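Local coordinates for cell wall surface anchor family protein (Streptococcus pneumoniae, PDB 4OQ1) that probably anchors the pneumococcal pilus to the bacterial cell wall as its ancillary pilin, built largely from CnaB-type domains, at residues F209-E222 and L234-I248. The protein carries 3 engineered substitutions. Numbering follows the deposited sequence.
Sequences FVTNLPLGNYRFKE and LDTDVQLVDHQLVTI
Arg219 and Asp237 form a non-hydrogen-bonded pair between the antiparallel strands 216-222 and 235-240, and illustrate how a two-faced sheet sorts its side chains. The two side chains run alongside each other in the same direction, the guanidinium and carboxylate planes 23° apart. The arginine leaves the backbone extended, CG anti to N (chi1 -178°), then bends at chi3, which delivers NE to the syn side of Asp237 OD1 at 2.7 Å in a nearly straight salt bridge. The other two guanidinium nitrogens are engaged beyond the pair: NH2 with Asp176, NH1 with Ser178. Three partners thus fix the group's rotation. On the same face Lys221 curls back through bends at chi3 and chi4, so that NZ meets the syn lone pair of Asp235 OD1 at 2.8 Å; a water also bound by NZ links weakly to the second carboxylate oxygen. At the far end Gln239 NE2 donates to Asn217 OD1 (3.1 Å), on a lone pair, the two amides turned 38° apart.

The opposite face, that of Tyr218, Phe220, Val238 and Leu240, is mainly apolar. Leu240 CD1 packs against Leu213 CB at 3.7 Å, and the Leu240 side chain runs about perpendicular to that of Tyr218, while Leu213 CD1 covers one face of the tyrosine ring. Tyr218 OH, bonded to Pro214 O (2.7 Å), ties the ring to the turn before its strand. Further along, Phe220 CD2 meets Ile248 CD1 at 3.8 Å, joining this sheet to strand 246-254 of the other. Two sheets closing over an apolar core in this way are characteristic of the CnaB domain, a prealbumin-like, reverse-immunoglobulin β-sandwich.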
ATOM      1  N   PHE A 209       5.098   4.512  -5.148  1.00 18.90           N
ATOM      2  CA  PHE A 209       6.272   3.769  -5.697  1.00 19.51           C
ATOM      3  C   PHE A 209       6.434   2.454  -5.010  1.00 20.89           C
ATOM      4  O   PHE A 209       6.574   2.412  -3.776  1.00 23.70           O
ATOM      5  CB  PHE A 209       7.553   4.632  -5.547  1.00 22.57           C
ATOM      6  CG  PHE A 209       8.729   4.135  -6.347  1.00 27.14           C
ATOM      7  CD1 PHE A 209       8.799   4.387  -7.680  1.00 30.30           C
ATOM      8  CD2 PHE A 209       9.763   3.465  -5.745  1.00 29.92           C
ATOM      9  CE1 PHE A 209       9.867   3.924  -8.462  1.00 37.58           C
ATOM     10  CE2 PHE A 209      10.859   3.001  -6.506  1.00 34.83           C
ATOM     11  CZ  PHE A 209      10.893   3.234  -7.868  1.00 38.43           C
ATOM     12  N   VAL A 210       6.341   1.368  -5.776  1.00 17.83           N
ATOM     13  CA  VAL A 210       6.436   0.008  -5.241  1.00 18.30           C
ATOM     14  C   VAL A 210       7.551  -0.742  -5.922  1.00 20.71           C
ATOM     15  O   VAL A 210       7.542  -0.910  -7.174  1.00 19.51           O
ATOM     16  CB  VAL A 210       5.138  -0.796  -5.462  1.00 15.25           C
ATOM     17  CG1 VAL A 210       5.255  -2.127  -4.759  1.00 17.48           C
ATOM     18  CG2 VAL A 210       3.961   0.028  -4.915  1.00 18.92           C
ATOM     19  N   THR A 211       8.457  -1.291  -5.120  1.00 21.10           N
ATOM     20  CA  THR A 211       9.551  -2.140  -5.621  1.00 20.79           C
ATOM     21  C   THR A 211       9.422  -3.628  -5.302  1.00 24.43           C
ATOM     22  O   THR A 211       8.760  -4.011  -4.349  1.00 21.90           O
ATOM     23  CB  THR A 211      10.894  -1.629  -5.108  1.00 25.62           C
ATOM     24  OG1 THR A 211      10.970  -1.672  -3.692  1.00 24.82           O
ATOM     25  CG2 THR A 211      11.093  -0.237  -5.495  1.00 23.03           C
ATOM     26  N   ASN A 212      10.110  -4.457  -6.092  1.00 24.89           N
ATOM     27  CA  ASN A 212      10.336  -5.870  -5.825  1.00 24.39           C
ATOM     28  C   ASN A 212       9.139  -6.762  -6.001  1.00 22.62           C
ATOM     29  O   ASN A 212       9.139  -7.891  -5.559  1.00 21.26           O
ATOM     30  CB  ASN A 212      10.843  -6.074  -4.423  1.00 23.14           C
ATOM     31  CG  ASN A 212      11.507  -7.386  -4.251  1.00 27.53           C
ATOM     32  OD1 ASN A 212      12.470  -7.667  -4.931  1.00 29.17           O
ATOM     33  ND2 ASN A 212      10.956  -8.239  -3.401  1.00 34.84           N
ATOM     34  N   LEU A 213       8.078  -6.238  -6.596  1.00 23.35           N
ATOM     35  CA  LEU A 213       7.023  -7.076  -6.998  1.00 21.04           C
ATOM     36  C   LEU A 213       7.527  -8.202  -7.940  1.00 23.60           C
ATOM     37  O   LEU A 213       8.296  -7.919  -8.824  1.00 22.31           O
ATOM     38  CB  LEU A 213       5.973  -6.260  -7.783  1.00 21.03           C
ATOM     39  CG  LEU A 213       5.142  -5.277  -6.917  1.00 19.40           C
ATOM     40  CD1 LEU A 213       4.293  -4.435  -7.846  1.00 17.10           C
ATOM     41  CD2 LEU A 213       4.300  -5.931  -5.802  1.00 18.65           C
ATOM     42  N   PRO A 214       7.062  -9.454  -7.769  1.00 23.13           N
ATOM     43  CA  PRO A 214       7.374 -10.448  -8.773  1.00 24.66           C
ATOM     44  C   PRO A 214       6.892  -9.999 -10.137  1.00 26.17           C
ATOM     45  O   PRO A 214       5.977  -9.166 -10.233  1.00 22.86           O
ATOM     46  CB  PRO A 214       6.577 -11.684  -8.334  1.00 23.88           C
ATOM     47  CG  PRO A 214       6.205 -11.469  -6.927  1.00 25.01           C
ATOM     48  CD  PRO A 214       6.423 -10.048  -6.582  1.00 21.60           C
ATOM     49  N   LEU A 215       7.553 -10.471 -11.197  1.00 22.20           N
ATOM     50  CA  LEU A 215       7.021 -10.351 -12.534  1.00 24.31           C
ATOM     51  C   LEU A 215       5.563 -10.839 -12.606  1.00 22.39           C
ATOM     52  O   LEU A 215       5.201 -11.825 -12.005  1.00 22.62           O
ATOM     53  CB  LEU A 215       7.897 -11.101 -13.516  1.00 27.69           C
ATOM     54  CG  LEU A 215       9.380 -10.673 -13.576  1.00 28.70           C
ATOM     55  CD1 LEU A 215      10.111 -11.596 -14.528  1.00 30.99           C
ATOM     56  CD2 LEU A 215       9.533  -9.239 -13.988  1.00 29.97           C
ATOM     57  N   GLY A 216       4.717 -10.099 -13.336  1.00 23.31           N
ATOM     58  CA  GLY A 216       3.369 -10.493 -13.482  1.00 23.29           C
ATOM     59  C   GLY A 216       2.417  -9.309 -13.716  1.00 23.08           C
ATOM     60  O   GLY A 216       2.859  -8.171 -13.999  1.00 23.10           O
ATOM     61  N   ASN A 217       1.130  -9.619 -13.546  1.00 18.88           N
ATOM     62  CA  ASN A 217       0.028  -8.687 -13.822  1.00 21.29           C
ATOM     63  C   ASN A 217      -0.562  -8.225 -12.502  1.00 19.95           C
ATOM     64  O   ASN A 217      -0.767  -9.032 -11.580  1.00 20.15           O
ATOM     65  CB  ASN A 217      -1.053  -9.354 -14.630  1.00 22.09           C
ATOM     66  CG  ASN A 217      -0.581  -9.687 -16.025  1.00 26.74           C
ATOM     67  OD1 ASN A 217      -0.165  -8.810 -16.744  1.00 26.75           O
ATOM     68  ND2 ASN A 217      -0.586 -10.977 -16.380  1.00 27.77           N
ATOM     69  N   TYR A 218      -0.722  -6.891 -12.422  1.00 19.89           N
ATOM     70  CA  TYR A 218      -1.194  -6.257 -11.175  1.00 18.35           C
ATOM     71  C   TYR A 218      -2.309  -5.246 -11.512  1.00 17.62           C
ATOM     72  O   TYR A 218      -2.446  -4.824 -12.635  1.00 17.07           O
ATOM     73  CB  TYR A 218      -0.028  -5.535 -10.402  1.00 18.67           C
ATOM     74  CG  TYR A 218       0.988  -6.513  -9.897  1.00 18.40           C
ATOM     75  CD1 TYR A 218       2.077  -6.846 -10.700  1.00 20.07           C
ATOM     76  CD2 TYR A 218       0.823  -7.168  -8.689  1.00 19.61           C
ATOM     77  CE1 TYR A 218       2.991  -7.768 -10.288  1.00 20.37           C
ATOM     78  CE2 TYR A 218       1.714  -8.152  -8.260  1.00 21.65           C
ATOM     79  CZ  TYR A 218       2.830  -8.433  -9.064  1.00 20.96           C
ATOM     80  OH  TYR A 218       3.785  -9.357  -8.621  1.00 20.96           O
ATOM     81  N   ARG A 219      -2.994  -4.811 -10.452  1.00 18.73           N
ATOM     82  CA  ARG A 219      -4.068  -3.823 -10.542  1.00 18.69           C
ATOM     83  C   ARG A 219      -4.024  -2.957  -9.272  1.00 18.64           C
ATOM     84  O   ARG A 219      -3.973  -3.493  -8.146  1.00 17.89           O
ATOM     85  CB  ARG A 219      -5.294  -4.634 -10.597  1.00 23.70           C
ATOM     86  CG  ARG A 219      -6.604  -3.969 -10.744  1.00 28.48           C
ATOM     87  CD  ARG A 219      -7.539  -5.138 -11.126  1.00 28.83           C
ATOM     88  NE  ARG A 219      -7.485  -5.621 -12.505  1.00 26.07           N
ATOM     89  CZ  ARG A 219      -8.142  -6.713 -12.924  1.00 28.62           C
ATOM     90  NH1 ARG A 219      -8.778  -7.473 -12.077  1.00 31.38           N
ATOM     91  NH2 ARG A 219      -8.093  -7.126 -14.164  1.00 33.19           N
ATOM     92  N   PHE A 220      -4.010  -1.630  -9.487  1.00 18.09           N
ATOM     93  CA  PHE A 220      -4.165  -0.679  -8.421  1.00 19.50           C
ATOM     94  C   PHE A 220      -5.666  -0.250  -8.353  1.00 20.70           C
ATOM     95  O   PHE A 220      -6.196   0.244  -9.342  1.00 19.75           O
ATOM     96  CB  PHE A 220      -3.277   0.539  -8.644  1.00 19.49           C
ATOM     97  CG  PHE A 220      -1.867   0.342  -8.341  1.00 18.97           C
ATOM     98  CD1 PHE A 220      -1.344   0.767  -7.135  1.00 19.83           C
ATOM     99  CD2 PHE A 220      -0.977  -0.103  -9.325  1.00 22.12           C
ATOM    100  CE1 PHE A 220       0.014   0.630  -6.868  1.00 22.86           C
ATOM    101  CE2 PHE A 220       0.387  -0.208  -9.055  1.00 21.36           C
ATOM    102  CZ  PHE A 220       0.867   0.144  -7.826  1.00 20.48           C
ATOM    103  N   LYS A 221      -6.338  -0.520  -7.223  1.00 16.21           N
ATOM    104  CA  LYS A 221      -7.723  -0.189  -7.043  1.00 19.48           C
ATOM    105  C   LYS A 221      -7.924   0.984  -6.182  1.00 16.05           C
ATOM    106  O   LYS A 221      -7.402   1.034  -5.080  1.00 16.73           O
ATOM    107  CB  LYS A 221      -8.496  -1.370  -6.428  1.00 21.62           C
ATOM    108  CG  LYS A 221      -8.178  -2.706  -7.009  1.00 28.86           C
ATOM    109  CD  LYS A 221      -8.976  -3.785  -6.286  1.00 30.84           C
ATOM    110  CE  LYS A 221     -10.471  -3.717  -6.492  1.00 29.54           C
ATOM    111  NZ  LYS A 221     -10.740  -4.103  -7.901  1.00 28.48           N
ATOM    112  N   GLU A 222      -8.666   1.975  -6.680  1.00 19.51           N
ATOM    113  CA  GLU A 222      -8.802   3.262  -5.946  1.00 17.93           C
ATOM    114  C   GLU A 222      -9.882   3.201  -4.853  1.00 18.34           C
ATOM    115  O   GLU A 222     -10.976   3.755  -5.005  1.00 21.25           O
ATOM    116  CB  GLU A 222      -9.086   4.409  -6.906  1.00 17.37           C
ATOM    117  CG  GLU A 222      -9.030   5.743  -6.243  1.00 21.45           C
ATOM    118  CD  GLU A 222      -8.997   6.920  -7.233  1.00 19.72           C
ATOM    119  OE1 GLU A 222      -8.863   6.704  -8.431  1.00 17.65           O
ATOM    120  OE2 GLU A 222      -9.192   8.056  -6.753  1.00 21.38           O
ATOM    121  N   LEU A 234     -11.935   2.671 -11.464  1.00 25.20           N
ATOM    122  CA  LEU A 234     -11.513   2.116 -10.173  1.00 30.24           C
ATOM    123  C   LEU A 234     -10.134   1.352 -10.187  1.00 24.12           C
ATOM    124  O   LEU A 234      -9.261   1.482  -9.307  1.00 20.41           O
ATOM    125  CB  LEU A 234     -12.569   1.151  -9.701  1.00 35.84           C
ATOM    126  CG  LEU A 234     -12.402   0.853  -8.218  1.00 37.89           C
ATOM    127  CD1 LEU A 234     -12.680   2.098  -7.447  1.00 45.22           C
ATOM    128  CD2 LEU A 234     -13.374  -0.250  -7.776  1.00 44.98           C
ATOM    129  N   ASP A 235     -10.007   0.507 -11.211  1.00 23.45           N
ATOM    130  CA  ASP A 235      -8.840  -0.336 -11.435  1.00 22.45           C
ATOM    131  C   ASP A 235      -7.922   0.233 -12.509  1.00 24.70           C
ATOM    132  O   ASP A 235      -8.390   0.631 -13.576  1.00 27.56           O
ATOM    133  CB  ASP A 235      -9.380  -1.717 -11.932  1.00 24.67           C
ATOM    134  CG  ASP A 235     -10.044  -2.457 -10.888  1.00 28.21           C
ATOM    135  OD1 ASP A 235      -9.753  -2.161  -9.698  1.00 28.41           O
ATOM    136  OD2 ASP A 235     -10.848  -3.374 -11.204  1.00 33.55           O
ATOM    137  N   THR A 236      -6.608   0.264 -12.241  1.00 23.17           N
ATOM    138  CA  THR A 236      -5.627   0.613 -13.256  1.00 21.87           C
ATOM    139  C   THR A 236      -4.618  -0.567 -13.283  1.00 23.33           C
ATOM    140  O   THR A 236      -3.935  -0.877 -12.295  1.00 19.40           O
ATOM    141  CB  THR A 236      -4.933   1.973 -12.954  1.00 22.67           C
ATOM    142  OG1 THR A 236      -5.909   3.008 -12.945  1.00 25.89           O
ATOM    143  CG2 THR A 236      -3.938   2.264 -14.054  1.00 25.55           C
ATOM    144  N   ASP A 237      -4.518  -1.209 -14.432  1.00 22.66           N
ATOM    145  CA  ASP A 237      -3.746  -2.425 -14.614  1.00 24.19           C
ATOM    146  C   ASP A 237      -2.329  -2.108 -14.924  1.00 24.02           C
ATOM    147  O   ASP A 237      -1.996  -1.066 -15.506  1.00 25.13           O
ATOM    148  CB  ASP A 237      -4.372  -3.267 -15.767  1.00 28.77           C
ATOM    149  CG  ASP A 237      -5.484  -4.182 -15.272  1.00 35.10           C
ATOM    150  OD1 ASP A 237      -6.156  -3.946 -14.215  1.00 41.39           O
ATOM    151  OD2 ASP A 237      -5.688  -5.195 -15.956  1.00 49.24           O
ATOM    152  N   VAL A 238      -1.433  -2.993 -14.543  1.00 22.83           N
ATOM    153  CA  VAL A 238      -0.022  -2.710 -14.839  1.00 22.71           C
ATOM    154  C   VAL A 238       0.641  -4.087 -14.945  1.00 22.35           C
ATOM    155  O   VAL A 238       0.194  -5.036 -14.310  1.00 23.18           O
ATOM    156  CB  VAL A 238       0.662  -1.810 -13.784  1.00 26.39           C
ATOM    157  CG1 VAL A 238       0.843  -2.515 -12.520  1.00 30.68           C
ATOM    158  CG2 VAL A 238       2.043  -1.424 -14.285  1.00 31.29           C
ATOM    159  N   GLN A 239       1.590  -4.199 -15.876  1.00 23.77           N
ATOM    160  CA  GLN A 239       2.270  -5.464 -16.183  1.00 25.13           C
ATOM    161  C   GLN A 239       3.761  -5.236 -16.021  1.00 23.72           C
ATOM    162  O   GLN A 239       4.345  -4.263 -16.577  1.00 21.67           O
ATOM    163  CB  GLN A 239       1.962  -5.951 -17.578  1.00 29.13           C
ATOM    164  CG  GLN A 239       2.606  -7.332 -17.897  1.00 31.64           C
ATOM    165  CD  GLN A 239       2.292  -7.839 -19.318  1.00 33.61           C
ATOM    166  OE1 GLN A 239       2.797  -7.332 -20.321  1.00 34.49           O
ATOM    167  NE2 GLN A 239       1.410  -8.795 -19.388  1.00 35.91           N
ATOM    168  N   LEU A 240       4.357  -6.094 -15.212  1.00 24.27           N
ATOM    169  CA  LEU A 240       5.813  -6.042 -14.929  1.00 25.40           C
ATOM    170  C   LEU A 240       6.417  -7.239 -15.648  1.00 24.42           C
ATOM    171  O   LEU A 240       6.083  -8.350 -15.318  1.00 29.94           O
ATOM    172  CB  LEU A 240       6.109  -6.097 -13.453  1.00 24.01           C
ATOM    173  CG  LEU A 240       5.379  -4.979 -12.753  1.00 23.44           C
ATOM    174  CD1 LEU A 240       5.766  -5.051 -11.299  1.00 26.18           C
ATOM    175  CD2 LEU A 240       5.812  -3.634 -13.357  1.00 29.13           C
ATOM    176  N   VAL A 241       7.145  -6.978 -16.750  1.00 27.32           N
ATOM    177  CA  VAL A 241       7.735  -8.096 -17.535  1.00 27.41           C
ATOM    178  C   VAL A 241       9.254  -8.146 -17.312  1.00 30.64           C
ATOM    179  O   VAL A 241       9.895  -9.068 -17.785  1.00 35.60           O
ATOM    180  CB  VAL A 241       7.459  -8.025 -19.041  1.00 28.82           C
ATOM    181  CG1 VAL A 241       5.964  -7.933 -19.342  1.00 28.29           C
ATOM    182  CG2 VAL A 241       8.187  -6.845 -19.653  1.00 28.66           C
ATOM    183  N   ASP A 242       9.830  -7.200 -16.579  1.00 29.14           N
ATOM    184  CA  ASP A 242      11.294  -7.114 -16.382  1.00 31.19           C
ATOM    185  C   ASP A 242      11.553  -6.052 -15.366  1.00 30.10           C
ATOM    186  O   ASP A 242      10.629  -5.686 -14.672  1.00 29.86           O
ATOM    187  CB  ASP A 242      12.074  -6.836 -17.678  1.00 38.58           C
ATOM    188  CG  ASP A 242      11.643  -5.593 -18.379  1.00 39.05           C
ATOM    189  OD1 ASP A 242      11.314  -4.626 -17.705  1.00 35.02           O
ATOM    190  OD2 ASP A 242      11.627  -5.598 -19.640  1.00 43.98           O
ATOM    191  N   HIS A 243      12.763  -5.542 -15.272  1.00 25.60           N
ATOM    192  CA  HIS A 243      13.119  -4.673 -14.159  1.00 30.40           C
ATOM    193  C   HIS A 243      13.076  -3.170 -14.442  1.00 29.10           C
ATOM    194  O   HIS A 243      13.422  -2.358 -13.567  1.00 30.39           O
ATOM    195  CB  HIS A 243      14.516  -5.005 -13.685  1.00 35.06           C
ATOM    196  CG  HIS A 243      14.639  -6.336 -13.027  1.00 38.40           C
ATOM    197  ND1 HIS A 243      15.853  -6.980 -12.873  1.00 48.17           N
ATOM    198  CD2 HIS A 243      13.716  -7.132 -12.444  1.00 39.74           C
ATOM    199  CE1 HIS A 243      15.668  -8.116 -12.227  1.00 45.20           C
ATOM    200  NE2 HIS A 243      14.381  -8.232 -11.960  1.00 44.98           N
ATOM    201  N   GLN A 244      12.662  -2.817 -15.638  1.00 26.11           N
ATOM    202  CA  GLN A 244      12.603  -1.420 -16.093  1.00 29.03           C
ATOM    203  C   GLN A 244      11.396  -0.708 -15.372  1.00 26.45           C
ATOM    204  O   GLN A 244      10.390  -1.323 -15.216  1.00 27.89           O
ATOM    205  CB  GLN A 244      12.332  -1.432 -17.611  1.00 34.68           C
ATOM    206  CG  GLN A 244      12.602  -0.111 -18.335  1.00 51.32           C
ATOM    207  CD  GLN A 244      11.956  -0.072 -19.735  1.00 59.81           C
ATOM    208  OE1 GLN A 244      11.740  -1.118 -20.363  1.00 69.36           O
ATOM    209  NE2 GLN A 244      11.621   1.130 -20.213  1.00 63.06           N
ATOM    210  N   LEU A 245      11.563   0.526 -14.931  1.00 25.81           N
ATOM    211  CA  LEU A 245      10.424   1.333 -14.373  1.00 24.62           C
ATOM    212  C   LEU A 245       9.242   1.345 -15.301  1.00 30.97           C
ATOM    213  O   LEU A 245       9.364   1.637 -16.504  1.00 29.49           O
ATOM    214  CB  LEU A 245      10.869   2.717 -14.075  1.00 27.83           C
ATOM    215  CG  LEU A 245       9.786   3.699 -13.579  1.00 28.28           C
ATOM    216  CD1 LEU A 245       9.314   3.331 -12.182  1.00 27.57           C
ATOM    217  CD2 LEU A 245      10.310   5.115 -13.628  1.00 28.70           C
ATOM    218  N   VAL A 246       8.067   0.970 -14.758  1.00 28.12           N
ATOM    219  CA  VAL A 246       6.753   1.192 -15.378  1.00 25.56           C
ATOM    220  C   VAL A 246       5.992   2.309 -14.609  1.00 27.43           C
ATOM    221  O   VAL A 246       5.911   2.276 -13.400  1.00 25.04           O
ATOM    222  CB  VAL A 246       5.965  -0.085 -15.361  1.00 25.72           C
ATOM    223  CG1 VAL A 246       4.665   0.167 -16.067  1.00 30.22           C
ATOM    224  CG2 VAL A 246       6.723  -1.185 -16.073  1.00 25.68           C
ATOM    225  N   THR A 247       5.595   3.362 -15.315  1.00 23.23           N
ATOM    226  CA  THR A 247       4.812   4.485 -14.779  1.00 24.34           C
ATOM    227  C   THR A 247       3.390   4.449 -15.332  1.00 25.85           C
ATOM    228  O   THR A 247       3.232   4.261 -16.547  1.00 22.72           O
ATOM    229  CB  THR A 247       5.541   5.783 -15.148  1.00 24.21           C
ATOM    230  OG1 THR A 247       6.826   5.753 -14.510  1.00 23.98           O
ATOM    231  CG2 THR A 247       4.814   6.985 -14.653  1.00 27.22           C
ATOM    232  N   ILE A 248       2.359   4.499 -14.445  1.00 24.00           N
ATOM    233  CA  ILE A 248       0.998   4.561 -14.846  1.00 23.46           C
ATOM    234  C   ILE A 248       0.430   5.856 -14.193  1.00 25.75           C
ATOM    235  O   ILE A 248       0.862   6.283 -13.077  1.00 18.06           O
ATOM    236  CB  ILE A 248       0.097   3.351 -14.389  1.00 26.71           C
ATOM    237  CG1 ILE A 248       0.308   3.061 -12.938  1.00 26.31           C
ATOM    238  CG2 ILE A 248       0.369   2.087 -15.162  1.00 27.46           C
ATOM    239  CD1 ILE A 248      -0.815   2.190 -12.375  1.00 28.41           C
TER
HETATM  240  O   HOH W   1      -1.600  -5.996 -16.902  1.00 37.33           O
HETATM  241  O   HOH W   2     -10.670  -6.308  -9.369  1.00 38.87           O